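Endo-beta-1,4-glucanase (cellulase B) (Bacillus halodurans, PDB 4V2X) probably hydrolyses beta-1,4-glucosidic bonds in plant glucans, xyloglucan among them, using a family 5 catalytic module followed by Ig-like and carbohydrate-binding modules. Local coordinates at residues L428-G431 / Q432-L436; E375-D378 / M379-A382. All blocks are in the same frame, centred on the assembly; numbering follows the deposited sequence.

Contact 1: residues L428-G431 / Q432-L436; sequences LTPG and QDYEL
In the loop that leads from strand 426-427 into strand 434-437 of the Ig-like module, Thr429 and Asp433 are tied together twice. The amide of Asp433 donates to Thr429 O at 2.9 Å. In return, Thr429 N gives Asp433 OD2 a nearly straight bond (2.8 Å, 175°), meeting the carboxylate on its anti side, tilted out of its plane. Asp433 can reach back in this way because chi1 (-63°) sets CG beside its own backbone N. The other oxygen is engaged as well: Asp433 OD1 receives Gln432 NE2 at 2.8 Å and the imidazole of His446. With an alanine here, Thr429 N and His446 would probably lose their acceptor, and the Gln432 amide would be set free to turn.

Gly431 sits at the corner of a classic gamma turn, with a weak bond from Gln432 N to Pro430 O; its positive phi (83°) is adopted less readily by residues with a side chain. Its own amide bonds to Tyr434 O at 2.7 Å, though bent. Over one face of the Tyr434 ring lies Pro430 CA, 4.0 Å from the centroid, a CH-pi contact, while Leu428 CB packs on CD1. A water links Leu428 O to Tyr434 OH. Backbone bonds and one carboxylate thus close the turn, whereas Leu428 and Tyr434 seat it on Leu421, and the Asp433 carboxylate, shared among three donors, is likely to remain ionised.

Contact 2: residues E375-D378 / M379-A382; sequences ELFD and MMRA
Along helix 374-385, which follows the last strand of the (beta/alpha)8 barrel, Phe377 meets Met380 and Arg381, three and four residues further on. The backbone is a regular alpha-helix: Arg381 N bonds to Phe377 O at 2.8 Å and nearly straight (173°), while Met379 N reaches Glu375 O at a longer 3.1 Å.

The tight side faces helix 334-350, where Phe341 touches both Leu376 and Met380. Methionine suits this place because its unbranched, flexible chain can fold to fit: a turn at chi3 (-61°) brings CE to 4.2 Å from Phe377 CD1, the two side chains crossing at about a right angle. The same methyl group lies near Leu376 CG, so that one apolar tip joins two neighbours of the preceding turn. Phe377 is buried too, stacked with the ring of Trp371 and touched by Tyr103, and its flat ring offers a broad surface to these partners. One face takes Arg381 CB, 4.0 Å above the plane but offset toward the rim.

Beyond that methylene, Arg381 leads into the loose side. Its chain runs extended from CG to NE, with CD passing Phe377 CE2 at 4.0 Å, and carries the charge away from the helix; the guanidinium is turned 41° from the ring plane. Arginine fits such a border, its methylenes lying along the Phe377 ring while its charged end leads away. Asp378 lies on the same, more exposed side, yet its OD1 bonds to Gln374 NE2 and stays 5.6 Å from Arg381 NH1, so any attraction between the opposite charges is probably modest. Ala382 adds nothing beyond CB where the helix meets Ser388, and that CB lies 3.4 Å from Asp378 O.

How the contacts relate
Contacts 1 and 2 follow each other along the chain, the helix of the catalytic barrel coming first and the turn of the Ig-like module later. Their centres are 27 Å apart and their nearest atoms about 16 Å, so they do not touch. Phe467, a calcium-binding residue in a structure of this protein though without that ion on this chain here, has its side chain about 9 Å from that of Tyr434 in contact 1 and about 8 Å from that of Met379 in contact 2. A bound calcium ion lies about 12 Å from the Tyr434 side chain, and one lies about 9 Å from that of Ala382. These distances are consistent with both contacts lying near where the catalytic and Ig-like modules approach each other.

Contact 1: residues L428-G431 / Q432-L436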
ATOM      1  N   LEU A 428      -2.592  55.864  29.123  1.00 19.18           N
ATOM      2  CA  LEU A 428      -3.214  55.820  30.441  1.00 19.29           C
ATOM      3  C   LEU A 428      -2.167  55.664  31.532  1.00 19.96           C
ATOM      4  O   LEU A 428      -1.081  55.138  31.300  1.00 20.72           O
ATOM      5  CB  LEU A 428      -4.210  54.666  30.515  1.00 18.39           C
ATOM      6  CG  LEU A 428      -5.377  54.716  29.527  1.00 17.79           C
ATOM      7  CD1 LEU A 428      -6.213  53.453  29.645  1.00 18.26           C
ATOM      8  CD2 LEU A 428      -6.247  55.941  29.750  1.00 18.77           C
ATOM      9  N   THR A 429      -2.516  56.112  32.733  1.00 20.98           N
ATOM     10  CA  THR A 429      -1.621  56.061  33.873  1.00 23.38           C
ATOM     11  C   THR A 429      -1.835  54.774  34.653  1.00 23.25           C
ATOM     12  O   THR A 429      -2.946  54.513  35.108  1.00 22.66           O
ATOM     13  CB  THR A 429      -1.873  57.252  34.809  1.00 25.96           C
ATOM     14  OG1 THR A 429      -1.747  58.471  34.070  1.00 26.82           O
ATOM     15  CG2 THR A 429      -0.887  57.249  35.974  1.00 27.16           C
ATOM     16  N   PRO A 430      -0.776  53.960  34.810  1.00 24.25           N
ATOM     17  CA  PRO A 430      -0.883  52.746  35.623  1.00 24.50           C
ATOM     18  C   PRO A 430      -1.386  53.056  37.029  1.00 27.07           C
ATOM     19  O   PRO A 430      -1.028  54.094  37.591  1.00 26.20           O
ATOM     20  CB  PRO A 430       0.557  52.224  35.682  1.00 25.73           C
ATOM     21  CG  PRO A 430       1.248  52.827  34.514  1.00 26.23           C
ATOM     22  CD  PRO A 430       0.563  54.120  34.211  1.00 25.10           C
ATOM     23  N   GLY A 431      -2.220  52.172  37.574  1.00 26.85           N
ATOM     24  CA  GLY A 431      -2.799  52.356  38.901  1.00 27.30           C
ATOM     25  C   GLY A 431      -4.018  53.252  38.867  1.00 27.61           C
ATOM     26  O   GLY A 431      -5.118  52.821  39.209  1.00 29.95           O
ATOM     27  N   GLN A 432      -3.818  54.501  38.456  1.00 27.75           N
ATOM     28  CA  GLN A 432      -4.893  55.484  38.378  1.00 27.91           C
ATOM     29  C   GLN A 432      -5.987  55.048  37.402  1.00 26.14           C
ATOM     30  O   GLN A 432      -7.161  55.050  37.750  1.00 24.85           O
ATOM     31  CB  GLN A 432      -4.330  56.842  37.945  1.00 32.76           C
ATOM     32  CG  GLN A 432      -5.351  57.971  37.907  1.00 37.57           C
ATOM     33  CD  GLN A 432      -4.898  59.137  37.041  1.00 42.85           C
ATOM     34  OE1 GLN A 432      -3.927  59.821  37.364  1.00 43.41           O
ATOM     35  NE2 GLN A 432      -5.608  59.372  35.936  1.00 44.68           N
ATOM     36  N   ASP A 433      -5.586  54.684  36.185  1.00 23.50           N
ATOM     37  CA  ASP A 433      -6.530  54.409  35.096  1.00 21.36           C
ATOM     38  C   ASP A 433      -6.766  52.923  34.827  1.00 20.71           C
ATOM     39  O   ASP A 433      -7.771  52.564  34.217  1.00 19.90           O
ATOM     40  CB  ASP A 433      -6.043  55.069  33.812  1.00 20.91           C
ATOM     41  CG  ASP A 433      -5.972  56.581  33.912  1.00 22.08           C
ATOM     42  OD1 ASP A 433      -6.770  57.186  34.666  1.00 22.52           O
ATOM     43  OD2 ASP A 433      -5.114  57.168  33.221  1.00 21.65           O
ATOM     44  N   TYR A 434      -5.842  52.073  35.263  1.00 19.29           N
ATOM     45  CA  TYR A 434      -5.973  50.632  35.094  1.00 19.83           C
ATOM     46  C   TYR A 434      -5.062  49.867  36.050  1.00 21.28           C
ATOM     47  O   TYR A 434      -4.104  50.420  36.604  1.00 22.28           O
ATOM     48  CB  TYR A 434      -5.655  50.227  33.645  1.00 19.44           C
ATOM     49  CG  TYR A 434      -4.207  50.380  33.253  1.00 19.51           C
ATOM     50  CD1 TYR A 434      -3.718  51.594  32.772  1.00 19.14           C
ATOM     51  CD2 TYR A 434      -3.329  49.307  33.343  1.00 18.99           C
ATOM     52  CE1 TYR A 434      -2.391  51.731  32.406  1.00 20.29           C
ATOM     53  CE2 TYR A 434      -2.004  49.435  32.982  1.00 20.15           C
ATOM     54  CZ  TYR A 434      -1.540  50.646  32.511  1.00 20.34           C
ATOM     55  OH  TYR A 434      -0.222  50.767  32.146  1.00 22.59           O
ATOM     56  N   GLU A 435      -5.366  48.585  36.230  1.00 23.33           N
ATOM     57  CA  GLU A 435      -4.523  47.694  37.008  1.00 24.93           C
ATOM     58  C   GLU A 435      -4.361  46.372  36.311  1.00 25.74           C
ATOM     59  O   GLU A 435      -5.291  45.881  35.674  1.00 24.58           O
ATOM     60  CB  GLU A 435      -5.147  47.409  38.369  1.00 27.76           C
ATOM     61  CG  GLU A 435      -5.328  48.621  39.246  1.00 30.43           C
ATOM     62  CD  GLU A 435      -5.871  48.237  40.603  1.00 34.94           C
ATOM     63  OE1 GLU A 435      -5.436  47.191  41.138  1.00 35.00           O
ATOM     64  OE2 GLU A 435      -6.737  48.968  41.125  1.00 37.48           O
ATOM     65  N   LEU A 436      -3.179  45.787  36.456  1.00 23.72           N
ATOM     66  CA  LEU A 436      -2.958  44.406  36.063  1.00 24.60           C
ATOM     67  C   LEU A 436      -2.621  43.623  37.313  1.00 25.34           C
ATOM     68  O   LEU A 436      -1.618  43.897  37.972  1.00 26.15           O
ATOM     69  CB  LEU A 436      -1.826  44.295  35.048  1.00 24.55           C
ATOM     70  CG  LEU A 436      -1.534  42.873  34.559  1.00 25.23           C
ATOM     71  CD1 LEU A 436      -2.721  42.306  33.788  1.00 24.48           C
ATOM     72  CD2 LEU A 436      -0.276  42.856  33.708  1.00 26.61           C
TER
HETATM   73  O   HOH W   1       0.087  52.997  29.995  1.00 20.87           O

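Contact 2: residues E375-D378 / M379-A382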
ATOM      1  N   GLU A 375      -5.527  44.302  11.203  1.00 13.21           N
ATOM      2  CA  GLU A 375      -5.399  43.640  12.498  1.00 14.09           C
ATOM      3  C   GLU A 375      -5.008  42.174  12.314  1.00 12.63           C
ATOM      4  O   GLU A 375      -4.130  41.657  13.008  1.00 13.88           O
ATOM      5  CB  GLU A 375      -6.709  43.762  13.266  1.00 15.32           C
ATOM      6  CG  GLU A 375      -6.615  43.484  14.750  1.00 17.23           C
ATOM      7  CD  GLU A 375      -7.941  43.690  15.456  1.00 18.14           C
ATOM      8  OE1 GLU A 375      -8.987  43.521  14.803  1.00 15.89           O
ATOM      9  OE2 GLU A 375      -7.931  44.003  16.672  1.00 19.92           O
ATOM     10  N   LEU A 376      -5.635  41.507  11.354  1.00 12.76           N
ATOM     11  CA  LEU A 376      -5.295  40.118  11.075  1.00 12.84           C
ATOM     12  C   LEU A 376      -3.868  40.013  10.568  1.00 12.70           C
ATOM     13  O   LEU A 376      -3.109  39.148  11.022  1.00 12.68           O
ATOM     14  CB  LEU A 376      -6.261  39.502  10.065  1.00 13.26           C
ATOM     15  CG  LEU A 376      -5.959  38.055   9.666  1.00 13.96           C
ATOM     16  CD1 LEU A 376      -6.025  37.128  10.876  1.00 14.93           C
ATOM     17  CD2 LEU A 376      -6.926  37.621   8.574  1.00 14.09           C
ATOM     18  N   PHE A 377      -3.492  40.866   9.615  1.00 12.48           N
ATOM     19  CA  PHE A 377      -2.133  40.815   9.114  1.00 12.82           C
ATOM     20  C   PHE A 377      -1.112  41.085  10.211  1.00 12.71           C
ATOM     21  O   PHE A 377      -0.112  40.376  10.308  1.00 13.02           O
ATOM     22  CB  PHE A 377      -1.871  41.764   7.953  1.00 14.30           C
ATOM     23  CG  PHE A 377      -0.462  41.684   7.470  1.00 16.19           C
ATOM     24  CD1 PHE A 377      -0.023  40.548   6.796  1.00 17.25           C
ATOM     25  CD2 PHE A 377       0.457  42.679   7.770  1.00 17.27           C
ATOM     26  CE1 PHE A 377       1.293  40.429   6.397  1.00 18.29           C
ATOM     27  CE2 PHE A 377       1.775  42.566   7.367  1.00 18.33           C
ATOM     28  CZ  PHE A 377       2.192  41.442   6.678  1.00 18.41           C
ATOM     29  N   ASP A 378      -1.358  42.110  11.030  1.00 12.59           N
ATOM     30  CA  ASP A 378      -0.447  42.452  12.117  1.00 13.95           C
ATOM     31  C   ASP A 378      -0.247  41.262  13.056  1.00 12.89           C
ATOM     32  O   ASP A 378       0.860  41.029  13.529  1.00 12.62           O
ATOM     33  CB  ASP A 378      -0.952  43.663  12.911  1.00 14.71           C
ATOM     34  CG  ASP A 378      -0.778  44.983  12.158  1.00 17.36           C
ATOM     35  OD1 ASP A 378      -0.149  45.010  11.081  1.00 19.49           O
ATOM     36  OD2 ASP A 378      -1.275  46.000  12.668  1.00 21.93           O
ATOM     37  N   MET A 379      -1.311  40.507  13.300  1.00 12.67           N
ATOM     38  CA  MET A 379      -1.225  39.338  14.165  1.00 12.32           C
ATOM     39  C   MET A 379      -0.395  38.254  13.489  1.00 12.35           C
ATOM     40  O   MET A 379       0.455  37.639  14.126  1.00 12.49           O
ATOM     41  CB  MET A 379      -2.611  38.812  14.521  1.00 12.70           C
ATOM     42  CG  MET A 379      -2.590  37.596  15.441  1.00 12.48           C
ATOM     43  SD  MET A 379      -1.709  37.872  16.996  1.00 13.43           S
ATOM     44  CE  MET A 379      -3.061  38.402  18.049  1.00 14.48           C
ATOM     45  N   MET A 380      -0.627  38.029  12.201  1.00 12.90           N
ATOM     46  CA  MET A 380       0.156  37.025  11.477  1.00 13.61           C
ATOM     47  C   MET A 380       1.632  37.403  11.452  1.00 13.59           C
ATOM     48  O   MET A 380       2.490  36.566  11.745  1.00 12.11           O
ATOM     49  CB  MET A 380      -0.375  36.819  10.064  1.00 14.37           C
ATOM     50  CG  MET A 380      -1.705  36.103  10.040  1.00 15.50           C
ATOM     51  SD  MET A 380      -2.179  35.542   8.391  1.00 16.71           S
ATOM     52  CE  MET A 380      -2.274  37.089   7.501  1.00 16.78           C
ATOM     53  N   ARG A 381       1.917  38.662  11.107  1.00 14.44           N
ATOM     54  CA  ARG A 381       3.288  39.151  11.028  1.00 15.64           C
ATOM     55  C   ARG A 381       3.998  39.041  12.376  1.00 14.40           C
ATOM     56  O   ARG A 381       5.166  38.662  12.423  1.00 14.22           O
ATOM     57  CB  ARG A 381       3.328  40.604  10.526  1.00 19.35           C
ATOM     58  CG  ARG A 381       4.727  41.205  10.518  1.00 24.81           C
ATOM     59  CD  ARG A 381       4.738  42.656  10.069  1.00 32.00           C
ATOM     60  NE  ARG A 381       6.045  43.261  10.336  1.00 42.10           N
ATOM     61  CZ  ARG A 381       6.312  44.567  10.293  1.00 49.73           C
ATOM     62  NH1 ARG A 381       5.363  45.449   9.989  1.00 54.91           N
ATOM     63  NH2 ARG A 381       7.541  44.995  10.563  1.00 52.25           N
ATOM     64  N   ALA A 382       3.311  39.378  13.468  1.00 13.12           N
ATOM     65  CA  ALA A 382       3.877  39.219  14.806  1.00 12.86           C
ATOM     66  C   ALA A 382       4.170  37.745  15.075  1.00 13.19           C
ATOM     67  O   ALA A 382       5.208  37.393  15.635  1.00 13.46           O
ATOM     68  CB  ALA A 382       2.928  39.762  15.862  1.00 12.64           C
TER